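Local coordinates for cytochrome C (Marichromatium purpuratum 984, PDB 5LO9), which probably interconverts thiosulfate and tetrathionate by two-electron oxidation or reduction, moving the electrons through four covalently bound heme c groups, at residues E53-A57 / G58-H62; Y146-A149 / Q150-W154; G329-R332 / Y333-A337. All blocks are in the same frame, centred on the assembly; numbering follows the deposited sequence.

Interaction 1. Residues E53-A57 / G58-H62; sequences ERFRA and GQRSH. With HEC (heme c), chain C; PGO (S-1,2-propanediol), chain I.
R60 lies over one face of the F55 ring. Its CB makes a CH-pi contact 4.0 Å from the F55 ring centroid, and farther out a bend at chi3 (81°) lays the guanidinium against the CZ and CE2 side of the ring, with the two planes 28° apart. R60 NH1 bonds O2A of one heme propionate at 3.0 Å. R60 NH2 bonds O1D of the other propionate at 3.2 Å. Q51 also bonds R60 NH1, and Y146 bonds NH2, so the group is fixed on several sides and its charge is probably offset by the carboxylates. H62 places a ring face against CBD of the same heme, while its ND1 bonds V64 N.

On the other flank R54 reaches back to Q59. R54 NH1 donates to Q59 OE1 at 2.9 Å, with the acceptor nearly in the guanidinium plane although the amide is turned 47° from it. R54 NH1 and NH2 also bond a propanediol, probably from the crystallisation liquor, and NH2 reaches a propionate of the second heme.

Between the two arginines the chain leaves helix 45-57. G58 N bonds F55 O at 3.3 Å, and R54 O receives weak bonds from the N atoms of Q59 and R60. G58 has positive phi, where a CB would collide with A57 O. This is a Schellman motif, here ending a cytochrome c helix, after which the loop brings R60 to the heme propionates.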
loop_
_atom_site.group_PDB
_atom_site.type_symbol
_atom_site.label_atom_id
_atom_site.label_comp_id
_atom_site.label_asym_id
_atom_site.label_seq_id
_atom_site.Cartn_x
_atom_site.Cartn_y
_atom_site.Cartn_z
ATOM N N GLU A 53 26.830 -48.987 -1.173
ATOM C CA GLU A 53 25.841 -50.045 -1.230
ATOM C C GLU A 53 24.943 -49.902 -2.444
ATOM O O GLU A 53 24.427 -50.912 -2.942
ATOM C CB GLU A 53 25.026 -50.075 0.067
ATOM C CG GLU A 53 25.758 -50.782 1.215
ATOM C CD GLU A 53 25.177 -50.485 2.634
ATOM O OE1 GLU A 53 24.104 -49.835 2.751
ATOM O OE2 GLU A 53 25.807 -50.916 3.643
ATOM N N ARG A 54 24.750 -48.674 -2.947
ATOM C CA ARG A 54 23.980 -48.515 -4.187
ATOM C C ARG A 54 24.688 -49.202 -5.339
ATOM O O ARG A 54 24.049 -49.880 -6.153
ATOM C CB ARG A 54 23.770 -47.041 -4.546
ATOM C CG ARG A 54 22.788 -46.299 -3.682
ATOM C CD ARG A 54 21.895 -45.355 -4.462
ATOM N NE ARG A 54 21.304 -44.385 -3.564
ATOM C CZ ARG A 54 20.298 -44.665 -2.739
ATOM N NH1 ARG A 54 19.759 -45.877 -2.691
ATOM N NH2 ARG A 54 19.832 -43.731 -1.942
ATOM N N PHE A 55 26.010 -49.009 -5.433
ATOM C CA PHE A 55 26.804 -49.679 -6.449
ATOM C C PHE A 55 26.626 -51.192 -6.334
ATOM O O PHE A 55 26.414 -51.883 -7.333
ATOM C CB PHE A 55 28.271 -49.312 -6.265
ATOM C CG PHE A 55 28.684 -48.007 -6.853
ATOM C CD1 PHE A 55 28.819 -47.861 -8.211
ATOM C CD2 PHE A 55 29.005 -46.934 -6.035
ATOM C CE1 PHE A 55 29.231 -46.674 -8.746
ATOM C CE2 PHE A 55 29.409 -45.726 -6.565
ATOM C CZ PHE A 55 29.512 -45.589 -7.912
ATOM N N ARG A 56 26.681 -51.712 -5.106
ATOM C CA ARG A 56 26.590 -53.148 -4.864
ATOM C C ARG A 56 25.227 -53.719 -5.213
ATOM O O ARG A 56 25.131 -54.888 -5.610
ATOM C CB ARG A 56 26.937 -53.416 -3.401
ATOM C CG ARG A 56 28.413 -53.187 -3.159
ATOM C CD ARG A 56 28.698 -52.910 -1.745
ATOM N NE ARG A 56 28.568 -54.042 -0.819
ATOM C CZ ARG A 56 29.563 -54.854 -0.490
ATOM N NH1 ARG A 56 30.745 -54.691 -1.045
ATOM N NH2 ARG A 56 29.385 -55.813 0.403
ATOM N N ALA A 57 24.177 -52.925 -5.044
ATOM C CA ALA A 57 22.796 -53.292 -5.314
ATOM C C ALA A 57 22.383 -53.118 -6.783
ATOM O O ALA A 57 21.298 -53.574 -7.178
ATOM C CB ALA A 57 21.889 -52.450 -4.415
ATOM N N GLY A 58 23.198 -52.454 -7.597
ATOM C CA GLY A 58 22.836 -52.193 -8.967
ATOM C C GLY A 58 22.024 -50.953 -9.202
ATOM O O GLY A 58 21.590 -50.731 -10.331
ATOM N N GLN A 59 21.799 -50.137 -8.187
ATOM C CA GLN A 59 21.191 -48.830 -8.412
ATOM C C GLN A 59 22.171 -47.832 -9.025
ATOM O O GLN A 59 21.746 -46.768 -9.495
ATOM C CB GLN A 59 20.680 -48.316 -7.106
ATOM C CG GLN A 59 19.769 -49.276 -6.454
ATOM C CD GLN A 59 19.389 -48.788 -5.094
ATOM O OE1 GLN A 59 20.217 -48.221 -4.368
ATOM N NE2 GLN A 59 18.150 -48.979 -4.740
ATOM N N ARG A 60 23.468 -48.132 -8.978
ATOM C CA ARG A 60 24.494 -47.339 -9.624
ATOM C C ARG A 60 25.471 -48.275 -10.303
ATOM O O ARG A 60 25.789 -49.350 -9.776
ATOM C CB ARG A 60 25.266 -46.493 -8.625
ATOM C CG ARG A 60 24.559 -45.286 -8.150
ATOM C CD ARG A 60 25.480 -44.551 -7.205
ATOM N NE ARG A 60 26.458 -43.741 -7.902
ATOM C CZ ARG A 60 27.185 -42.807 -7.306
ATOM N NH1 ARG A 60 27.011 -42.573 -6.006
ATOM N NH2 ARG A 60 28.070 -42.100 -8.004
ATOM N N SER A 61 25.950 -47.866 -11.472
ATOM C CA SER A 61 26.890 -48.676 -12.233
ATOM C C SER A 61 27.918 -47.770 -12.877
ATOM O O SER A 61 27.574 -46.750 -13.480
ATOM C CB SER A 61 26.161 -49.506 -13.293
ATOM O OG SER A 61 25.042 -50.181 -12.697
ATOM N N HIS A 62 29.178 -48.137 -12.725
ATOM C CA HIS A 62 30.220 -47.408 -13.359
ATOM C C HIS A 62 31.294 -48.455 -13.599
ATOM O O HIS A 62 31.660 -49.181 -12.666
ATOM C CB HIS A 62 30.787 -46.253 -12.550
ATOM C CG HIS A 62 31.616 -45.298 -13.358
ATOM N ND1 HIS A 62 32.949 -45.514 -13.633
ATOM C CD2 HIS A 62 31.302 -44.119 -13.944
ATOM C CE1 HIS A 62 33.421 -44.512 -14.350
ATOM N NE2 HIS A 62 32.439 -43.654 -14.560
HETATM FE FE HEC C . 35.531 -44.396 -6.033
HETATM C CHA HEC C . 32.604 -42.786 -7.044
HETATM C CHB HEC C . 34.314 -44.539 -2.719
HETATM C CHC HEC C . 38.305 -46.334 -5.093
HETATM C CHD HEC C . 36.873 -44.045 -9.274
HETATM N NA HEC C . 33.789 -43.778 -5.045
HETATM C C1A HEC C . 32.743 -43.150 -5.623
HETATM C C2A HEC C . 31.637 -42.848 -4.669
HETATM C C3A HEC C . 32.155 -43.379 -3.409
HETATM C C4A HEC C . 33.489 -43.919 -3.750
HETATM C CMA HEC C . 31.447 -43.345 -2.102
HETATM C CAA HEC C . 30.303 -42.162 -4.892
HETATM C CBA HEC C . 30.521 -40.697 -4.566
HETATM C CGA HEC C . 29.273 -39.850 -4.415
HETATM O O1A HEC C . 29.429 -38.606 -4.382
HETATM O O2A HEC C . 28.141 -40.370 -4.320
HETATM N NB HEC C . 36.187 -45.251 -4.248
HETATM C C1B HEC C . 35.577 -45.182 -3.061
HETATM C C2B HEC C . 36.304 -45.897 -2.005
HETATM C C3B HEC C . 37.481 -46.434 -2.692
HETATM C C4B HEC C . 37.303 -45.983 -4.081
HETATM C CMB HEC C . 35.915 -45.996 -0.573
HETATM C CAB HEC C . 38.571 -47.280 -2.116
HETATM C CBB HEC C . 37.939 -48.535 -1.533
HETATM N NC HEC C . 37.258 -45.051 -7.003
HETATM C C1C HEC C . 38.220 -45.817 -6.473
HETATM C C2C HEC C . 39.311 -46.094 -7.428
HETATM C C3C HEC C . 38.902 -45.408 -8.648
HETATM C C4C HEC C . 37.620 -44.791 -8.262
HETATM C CMC HEC C . 40.540 -46.886 -7.163
HETATM C CAC HEC C . 39.583 -45.316 -9.982
HETATM C CBC HEC C . 39.947 -46.666 -10.503
HETATM N ND HEC C . 34.862 -43.579 -7.828
HETATM C C1D HEC C . 35.533 -43.546 -8.982
HETATM C C2D HEC C . 34.786 -42.892 -10.064
HETATM C C3D HEC C . 33.532 -42.510 -9.436
HETATM C C4D HEC C . 33.674 -43.001 -8.039
HETATM C CMD HEC C . 35.208 -42.681 -11.480
HETATM C CAD HEC C . 32.371 -41.863 -10.132
HETATM C CBD HEC C . 31.389 -43.017 -10.339
HETATM C CGD HEC C . 30.150 -42.580 -11.061
HETATM O O1D HEC C . 29.055 -43.176 -10.845
HETATM O O2D HEC C . 30.300 -41.648 -11.870
HETATM C C1 PGO I . 17.741 -46.645 0.889
HETATM C C2 PGO I . 17.430 -45.139 0.801
HETATM C C3 PGO I . 16.761 -44.806 -0.554
HETATM O O1 PGO I . 17.742 -47.189 -0.462
HETATM O O2 PGO I . 18.609 -44.311 0.998
#

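Interaction 2. Residues Y146-A149 / Q150-W154; sequences YLLA and QLQAW. With HEC (heme c), chain D.
Y146 and Q150, one helical turn apart, meet through a CH-pi contact: Q150 CG sits over one face of the Y146 ring, 4.0 Å from its centroid and shifted toward the rim. The bend of Q150 at chi2 (-39°) folds its amide back over the CD1-CE1 rim of the ring, the two planes 28° apart.

Polar bonds run along the backbone and out to the hemes. Q150 N bonds Y146 O at 3.1 Å, and the i to i+4 series continues with L151 N to L147 O at 3.1 Å and Q152 N to L148 O at 2.9 Å. Q150 NE2 adds a weak bond to Y146 O, giving that carbonyl a second donor. The same NE2 also bonds a propionate of the neighbouring heme, and OE1 accepts from R159. Y146 OH bonds propionate O2A of its heme, though the exact place of the hydroxyl is less sure.

Apolar contacts line the heme. L147 CD2 touches CMA at 3.4 Å, and L151 CD2 lies 3.9 Å from CHB. W154 turns its ring edge to the porphyrin, CZ3 standing 3.6 Å from C2A. L151 and W154 also rest on M167, which with H125 provides the two axial ligands of this iron. On the far flank L148 CG packs on Q152 CD, both beside helix 176-187.

With an alanine at position Y146, the Q150 chain would probably lose the ring face it rests on, and R60 one of its partners.

One face of the helix thus combines apolar cover for the porphyrin with hydrogen-bonding groups for propionates of two hemes, which is consistent with their being held close enough for electron transfer.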
loop_
_atom_site.group_PDB
_atom_site.type_symbol
_atom_site.label_atom_id
_atom_site.label_comp_id
_atom_site.label_asym_id
_atom_site.label_seq_id
_atom_site.Cartn_x
_atom_site.Cartn_y
_atom_site.Cartn_z
ATOM N N TYR A 146 31.939 -35.291 -12.841
ATOM C CA TYR A 146 31.168 -36.187 -11.978
ATOM C C TYR A 146 29.714 -35.744 -11.873
ATOM O O TYR A 146 28.787 -36.557 -12.015
ATOM C CB TYR A 146 31.785 -36.246 -10.596
ATOM C CG TYR A 146 30.965 -37.096 -9.668
ATOM C CD1 TYR A 146 30.851 -38.457 -9.865
ATOM C CD2 TYR A 146 30.288 -36.537 -8.609
ATOM C CE1 TYR A 146 30.076 -39.254 -9.011
ATOM C CE2 TYR A 146 29.504 -37.317 -7.749
ATOM C CZ TYR A 146 29.400 -38.671 -7.971
ATOM O OH TYR A 146 28.637 -39.436 -7.135
ATOM N N LEU A 147 29.504 -34.453 -11.598
ATOM C CA LEU A 147 28.149 -33.904 -11.544
ATOM C C LEU A 147 27.405 -34.130 -12.858
ATOM O O LEU A 147 26.233 -34.539 -12.857
ATOM C CB LEU A 147 28.205 -32.415 -11.201
ATOM C CG LEU A 147 28.638 -32.087 -9.777
ATOM C CD1 LEU A 147 29.026 -30.668 -9.695
ATOM C CD2 LEU A 147 27.502 -32.357 -8.848
ATOM N N LEU A 148 28.066 -33.877 -13.991
ATOM C CA LEU A 148 27.376 -34.025 -15.264
ATOM C C LEU A 148 27.045 -35.495 -15.534
ATOM O O LEU A 148 25.981 -35.816 -16.084
ATOM C CB LEU A 148 28.225 -33.454 -16.396
ATOM C CG LEU A 148 27.619 -33.555 -17.816
ATOM C CD1 LEU A 148 26.208 -32.927 -17.901
ATOM C CD2 LEU A 148 28.527 -32.941 -18.847
ATOM N N ALA A 149 27.938 -36.408 -15.150
ATOM C CA ALA A 149 27.645 -37.824 -15.339
ATOM C C ALA A 149 26.400 -38.237 -14.551
ATOM O O ALA A 149 25.516 -38.919 -15.082
ATOM C CB ALA A 149 28.853 -38.665 -14.925
ATOM N N GLN A 150 26.300 -37.820 -13.281
ATOM C CA GLN A 150 25.131 -38.203 -12.496
ATOM C C GLN A 150 23.845 -37.683 -13.139
ATOM O O GLN A 150 22.833 -38.398 -13.214
ATOM C CB GLN A 150 25.263 -37.670 -11.068
ATOM C CG GLN A 150 26.511 -38.096 -10.327
ATOM C CD GLN A 150 26.931 -39.530 -10.583
ATOM O OE1 GLN A 150 26.225 -40.468 -10.239
ATOM N NE2 GLN A 150 28.094 -39.703 -11.155
ATOM N N LEU A 151 23.857 -36.435 -13.609
ATOM C CA LEU A 151 22.635 -35.897 -14.180
ATOM C C LEU A 151 22.295 -36.629 -15.466
ATOM O O LEU A 151 21.132 -36.965 -15.713
ATOM C CB LEU A 151 22.771 -34.392 -14.420
ATOM C CG LEU A 151 22.884 -33.467 -13.207
ATOM C CD1 LEU A 151 23.136 -32.005 -13.679
ATOM C CD2 LEU A 151 21.639 -33.550 -12.349
ATOM N N GLN A 152 23.304 -36.940 -16.276
ATOM C CA GLN A 152 23.058 -37.749 -17.463
ATOM C C GLN A 152 22.533 -39.130 -17.078
ATOM O O GLN A 152 21.643 -39.674 -17.743
ATOM C CB GLN A 152 24.335 -37.851 -18.266
ATOM C CG GLN A 152 24.622 -36.600 -19.051
ATOM C CD GLN A 152 26.023 -36.573 -19.631
ATOM O OE1 GLN A 152 26.981 -37.161 -19.090
ATOM N NE2 GLN A 152 26.162 -35.855 -20.716
ATOM N N ALA A 153 23.048 -39.694 -15.980
ATOM C CA ALA A 153 22.606 -41.016 -15.557
ATOM C C ALA A 153 21.142 -41.009 -15.150
ATOM O O ALA A 153 20.357 -41.826 -15.622
ATOM C CB ALA A 153 23.473 -41.510 -14.402
ATOM N N TRP A 154 20.749 -40.082 -14.287
ATOM C CA TRP A 154 19.371 -40.086 -13.825
ATOM C C TRP A 154 18.421 -39.796 -14.974
ATOM O O TRP A 154 17.304 -40.332 -15.017
ATOM C CB TRP A 154 19.177 -39.065 -12.710
ATOM C CG TRP A 154 19.312 -39.580 -11.323
ATOM C CD1 TRP A 154 18.576 -40.562 -10.744
ATOM C CD2 TRP A 154 20.213 -39.118 -10.328
ATOM N NE1 TRP A 154 18.963 -40.750 -9.438
ATOM C CE2 TRP A 154 19.977 -39.875 -9.162
ATOM C CE3 TRP A 154 21.191 -38.137 -10.302
ATOM C CZ2 TRP A 154 20.683 -39.675 -7.987
ATOM C CZ3 TRP A 154 21.902 -37.945 -9.130
ATOM C CH2 TRP A 154 21.643 -38.710 -7.992
HETATM FE FE HEC D . 19.736 -33.377 -6.169
HETATM C CHA HEC D . 21.739 -36.084 -5.272
HETATM C CHB HEC D . 22.063 -32.488 -8.633
HETATM C CHC HEC D . 17.818 -30.579 -6.984
HETATM C CHD HEC D . 17.291 -34.425 -3.921
HETATM N NA HEC D . 21.566 -34.149 -6.813
HETATM C C1A HEC D . 22.189 -35.218 -6.333
HETATM C C2A HEC D . 23.459 -35.525 -7.014
HETATM C C3A HEC D . 23.551 -34.470 -8.028
HETATM C C4A HEC D . 22.318 -33.668 -7.809
HETATM C CMA HEC D . 24.660 -34.285 -9.026
HETATM C CAA HEC D . 24.450 -36.635 -6.769
HETATM C CBA HEC D . 25.499 -36.162 -5.776
HETATM C CGA HEC D . 26.557 -37.220 -5.560
HETATM O O1A HEC D . 27.369 -37.068 -4.623
HETATM O O2A HEC D . 26.580 -38.206 -6.333
HETATM N NB HEC D . 19.912 -31.822 -7.550
HETATM C C1B HEC D . 20.896 -31.635 -8.432
HETATM C C2B HEC D . 20.707 -30.419 -9.264
HETATM C C3B HEC D . 19.436 -29.870 -8.778
HETATM C C4B HEC D . 19.044 -30.822 -7.727
HETATM C CMB HEC D . 21.612 -29.911 -10.352
HETATM C CAB HEC D . 18.695 -28.633 -9.198
HETATM C CBB HEC D . 18.423 -28.676 -10.675
HETATM N NC HEC D . 17.896 -32.627 -5.558
HETATM C C1C HEC D . 17.319 -31.505 -5.972
HETATM C C2C HEC D . 16.018 -31.240 -5.326
HETATM C C3C HEC D . 15.834 -32.385 -4.424
HETATM C C4C HEC D . 17.070 -33.175 -4.666
HETATM C CMC HEC D . 15.129 -30.066 -5.596
HETATM C CAC HEC D . 14.742 -32.704 -3.427
HETATM C CBC HEC D . 13.313 -32.463 -3.823
HETATM N ND HEC D . 19.546 -34.960 -4.839
HETATM C C1D HEC D . 18.509 -35.220 -4.061
HETATM C C2D HEC D . 18.689 -36.434 -3.242
HETATM C C3D HEC D . 19.992 -36.936 -3.615
HETATM C C4D HEC D . 20.437 -35.931 -4.620
HETATM C CMD HEC D . 17.744 -37.026 -2.274
HETATM C CAD HEC D . 20.680 -38.169 -3.082
HETATM C CBD HEC D . 20.443 -39.380 -3.994
HETATM C CGD HEC D . 20.880 -40.675 -3.339
HETATM O O1D HEC D . 21.486 -41.475 -4.077
HETATM O O2D HEC D . 20.643 -40.890 -2.119
#

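Interaction 3. Residues G329-R332 / Y333-A337; sequences GCFR and YSMNA. With HEC (heme c), chain E; THJ (thiosulfate), chain J.
F331 and M335 pack on the buried side of the turn, where M335 CG approaches the F331 ring obliquely, 4.1 Å from CD1. Heme CBB lies over one face of the F331 ring, 3.6 Å from CE2. M335, bent at chi2 and chi3, brings SD near the heme methyl CMC. Beneath them M335 N bonds C330 O at 3.0 Å, spanning five residues, and Y333 N bonds G329 O, as the chain leaves helix 323-332. N336 is tied by D339 and N431.

The outer side is looser. R332, its CG anti to the backbone N (chi1 -175°), runs extended across Y333. Its CG makes a CH-pi contact over the centre of the Y333 ring, 4.0 Å from the centroid; the guanidinium plane is turned 49° from the ring, NH1 stays 3.7 Å from Y333 OH, and the arginine is exposed.

Between these sides lies the thiosulfate. C330 SG is covalently joined to its S2 at 2.1 Å and lies 3.0 Å from the iron of the heme whose axial ligand is H291. S334 OG donates to O3 at 2.9 Å, a single hydrogen bond from this turn to the oxygen-bearing end. A cysteine carrying thiosulfate directly over a heme iron is consistent with a covalent intermediate in thiosulfate oxidation.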
loop_
_atom_site.group_PDB
_atom_site.type_symbol
_atom_site.label_atom_id
_atom_site.label_comp_id
_atom_site.label_asym_id
_atom_site.label_seq_id
_atom_site.Cartn_x
_atom_site.Cartn_y
_atom_site.Cartn_z
ATOM N N GLY A 329 1.222 -9.034 11.661
ATOM C CA GLY A 329 0.549 -10.213 12.170
ATOM C C GLY A 329 1.356 -11.473 11.936
ATOM O O GLY A 329 1.521 -12.293 12.840
ATOM N N CYS A 330 1.887 -11.630 10.724
ATOM C CA CYS A 330 2.741 -12.765 10.413
ATOM C C CYS A 330 3.970 -12.817 11.318
ATOM O O CYS A 330 4.413 -13.902 11.728
ATOM C CB CYS A 330 3.130 -12.691 8.935
ATOM S SG CYS A 330 1.878 -13.429 7.867
ATOM N N PHE A 331 4.543 -11.661 11.656
ATOM C CA PHE A 331 5.679 -11.695 12.572
ATOM C C PHE A 331 5.213 -12.118 13.953
ATOM O O PHE A 331 5.912 -12.862 14.644
ATOM C CB PHE A 331 6.386 -10.341 12.637
ATOM C CG PHE A 331 7.485 -10.147 11.607
ATOM C CD1 PHE A 331 8.774 -10.553 11.876
ATOM C CD2 PHE A 331 7.238 -9.514 10.399
ATOM C CE1 PHE A 331 9.801 -10.367 10.949
ATOM C CE2 PHE A 331 8.267 -9.316 9.463
ATOM C CZ PHE A 331 9.537 -9.745 9.736
ATOM N N ARG A 332 4.020 -11.674 14.355
ATOM C CA ARG A 332 3.530 -11.980 15.694
ATOM C C ARG A 332 3.237 -13.467 15.851
ATOM O O ARG A 332 3.448 -14.028 16.923
ATOM C CB ARG A 332 2.280 -11.152 16.016
ATOM C CG ARG A 332 1.795 -11.342 17.448
ATOM C CD ARG A 332 0.839 -10.266 18.008
ATOM N NE ARG A 332 0.977 -10.184 19.483
ATOM C CZ ARG A 332 -0.020 -10.071 20.382
ATOM N NH1 ARG A 332 -1.293 -10.011 20.004
ATOM N NH2 ARG A 332 0.263 -10.006 21.692
ATOM N N TYR A 333 2.740 -14.124 14.811
ATOM C CA TYR A 333 2.252 -15.491 14.946
ATOM C C TYR A 333 3.135 -16.489 14.208
ATOM O O TYR A 333 3.679 -17.392 14.837
ATOM C CB TYR A 333 0.811 -15.603 14.465
ATOM C CG TYR A 333 -0.138 -14.687 15.210
ATOM C CD1 TYR A 333 -0.336 -14.823 16.562
ATOM C CD2 TYR A 333 -0.821 -13.664 14.564
ATOM C CE1 TYR A 333 -1.196 -13.959 17.266
ATOM C CE2 TYR A 333 -1.670 -12.823 15.257
ATOM C CZ TYR A 333 -1.846 -12.966 16.603
ATOM O OH TYR A 333 -2.687 -12.138 17.288
ATOM N N SER A 334 3.307 -16.366 12.892
ATOM C CA SER A 334 4.133 -17.344 12.187
ATOM C C SER A 334 5.619 -17.246 12.541
ATOM O O SER A 334 6.319 -18.264 12.493
ATOM C CB SER A 334 3.964 -17.214 10.674
ATOM O OG SER A 334 2.617 -17.388 10.290
ATOM N N MET A 335 6.138 -16.051 12.836
ATOM C CA MET A 335 7.534 -15.871 13.245
ATOM C C MET A 335 7.721 -15.774 14.764
ATOM O O MET A 335 8.849 -15.570 15.229
ATOM C CB MET A 335 8.115 -14.607 12.590
ATOM C CG MET A 335 7.666 -14.399 11.155
ATOM S SD MET A 335 8.064 -15.735 9.971
ATOM C CE MET A 335 9.869 -15.721 10.064
ATOM N N ASN A 336 6.643 -15.862 15.546
ATOM C CA ASN A 336 6.730 -15.979 17.004
ATOM C C ASN A 336 7.580 -14.876 17.644
ATOM O O ASN A 336 8.484 -15.137 18.442
ATOM C CB ASN A 336 7.291 -17.337 17.362
ATOM C CG ASN A 336 7.069 -17.665 18.776
ATOM O OD1 ASN A 336 5.990 -17.404 19.310
ATOM N ND2 ASN A 336 8.071 -18.276 19.408
ATOM N N ALA A 337 7.249 -13.621 17.326
ATOM C CA ALA A 337 8.127 -12.511 17.680
ATOM C C ALA A 337 8.245 -12.329 19.181
ATOM O O ALA A 337 9.234 -11.755 19.651
ATOM C CB ALA A 337 7.623 -11.226 17.036
HETATM FE FE HEC E . 2.188 -15.465 5.688
HETATM C CHA HEC E . -1.117 -14.992 4.592
HETATM C CHB HEC E . 3.079 -12.308 4.467
HETATM C CHC HEC E . 5.433 -15.838 7.027
HETATM C CHD HEC E . 1.432 -18.715 6.517
HETATM N NA HEC E . 1.158 -13.948 4.704
HETATM C C1A HEC E . -0.130 -13.947 4.378
HETATM C C2A HEC E . -0.565 -12.707 3.700
HETATM C C3A HEC E . 0.655 -11.920 3.651
HETATM C C4A HEC E . 1.678 -12.775 4.303
HETATM C CMA HEC E . 0.816 -10.572 3.047
HETATM C CAA HEC E . -1.934 -12.385 3.157
HETATM C CBA HEC E . -2.182 -13.230 1.912
HETATM C CGA HEC E . -3.483 -12.847 1.227
HETATM O O1A HEC E . -3.623 -13.209 0.037
HETATM O O2A HEC E . -4.378 -12.210 1.862
HETATM N NB HEC E . 3.930 -14.317 5.752
HETATM C C1B HEC E . 4.077 -13.091 5.204
HETATM C C2B HEC E . 5.409 -12.520 5.426
HETATM C C3B HEC E . 6.095 -13.556 6.186
HETATM C C4B HEC E . 5.081 -14.615 6.339
HETATM C CMB HEC E . 5.938 -11.215 4.950
HETATM C CAB HEC E . 7.495 -13.511 6.704
HETATM C CBB HEC E . 7.571 -12.382 7.731
HETATM N NC HEC E . 3.246 -17.002 6.626
HETATM C C1C HEC E . 4.515 -16.979 7.063
HETATM C C2C HEC E . 4.970 -18.283 7.598
HETATM C C3C HEC E . 3.774 -19.130 7.453
HETATM C C4C HEC E . 2.779 -18.229 6.826
HETATM C CMC HEC E . 6.331 -18.600 8.162
HETATM C CAC HEC E . 3.563 -20.598 7.773
HETATM C CBC HEC E . 3.998 -20.930 9.165
HETATM N ND HEC E . 0.455 -16.620 5.582
HETATM C C1D HEC E . 0.363 -17.882 5.968
HETATM C C2D HEC E . -0.982 -18.448 5.761
HETATM C C3D HEC E . -1.782 -17.351 5.189
HETATM C C4D HEC E . -0.758 -16.271 5.140
HETATM C CMD HEC E . -1.376 -19.840 6.115
HETATM C CAD HEC E . -3.236 -17.319 4.752
HETATM C CBD HEC E . -4.266 -17.692 5.840
HETATM C CGD HEC E . -4.365 -16.799 7.094
HETATM O O1D HEC E . -3.357 -16.498 7.802
HETATM O O2D HEC E . -5.513 -16.399 7.432
HETATM S S1 THJ J . -0.496 -15.157 9.886
HETATM O O1 THJ J . -0.932 -13.806 10.381
HETATM O O2 THJ J . -1.673 -16.063 9.673
HETATM O O3 THJ J . 0.309 -15.790 10.957
HETATM S S2 THJ J . 0.598 -15.004 8.402
#

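In the fold
Interactions 1 and 2 belong to different cytochrome c domains but meet at a shared polar junction, where R60 lies against Y146 and Q150. Both are partly buried; interaction 1 reaches propionates of both hemes, and interaction 2 has its L148-Q152 flank away from the heme. Interaction 1 ends a helix and relies on arginines; interaction 2 stays within a helix and relies on tyrosine, glutamine and apolar side chains. Interaction 3 lies on the opposite side of the chain's centre, its nearest atoms about 31 Å from interaction 2. It is more deeply buried and also follows a helix end, yet it serves sulfur chemistry at an iron, whereas the other two hold heme propionates.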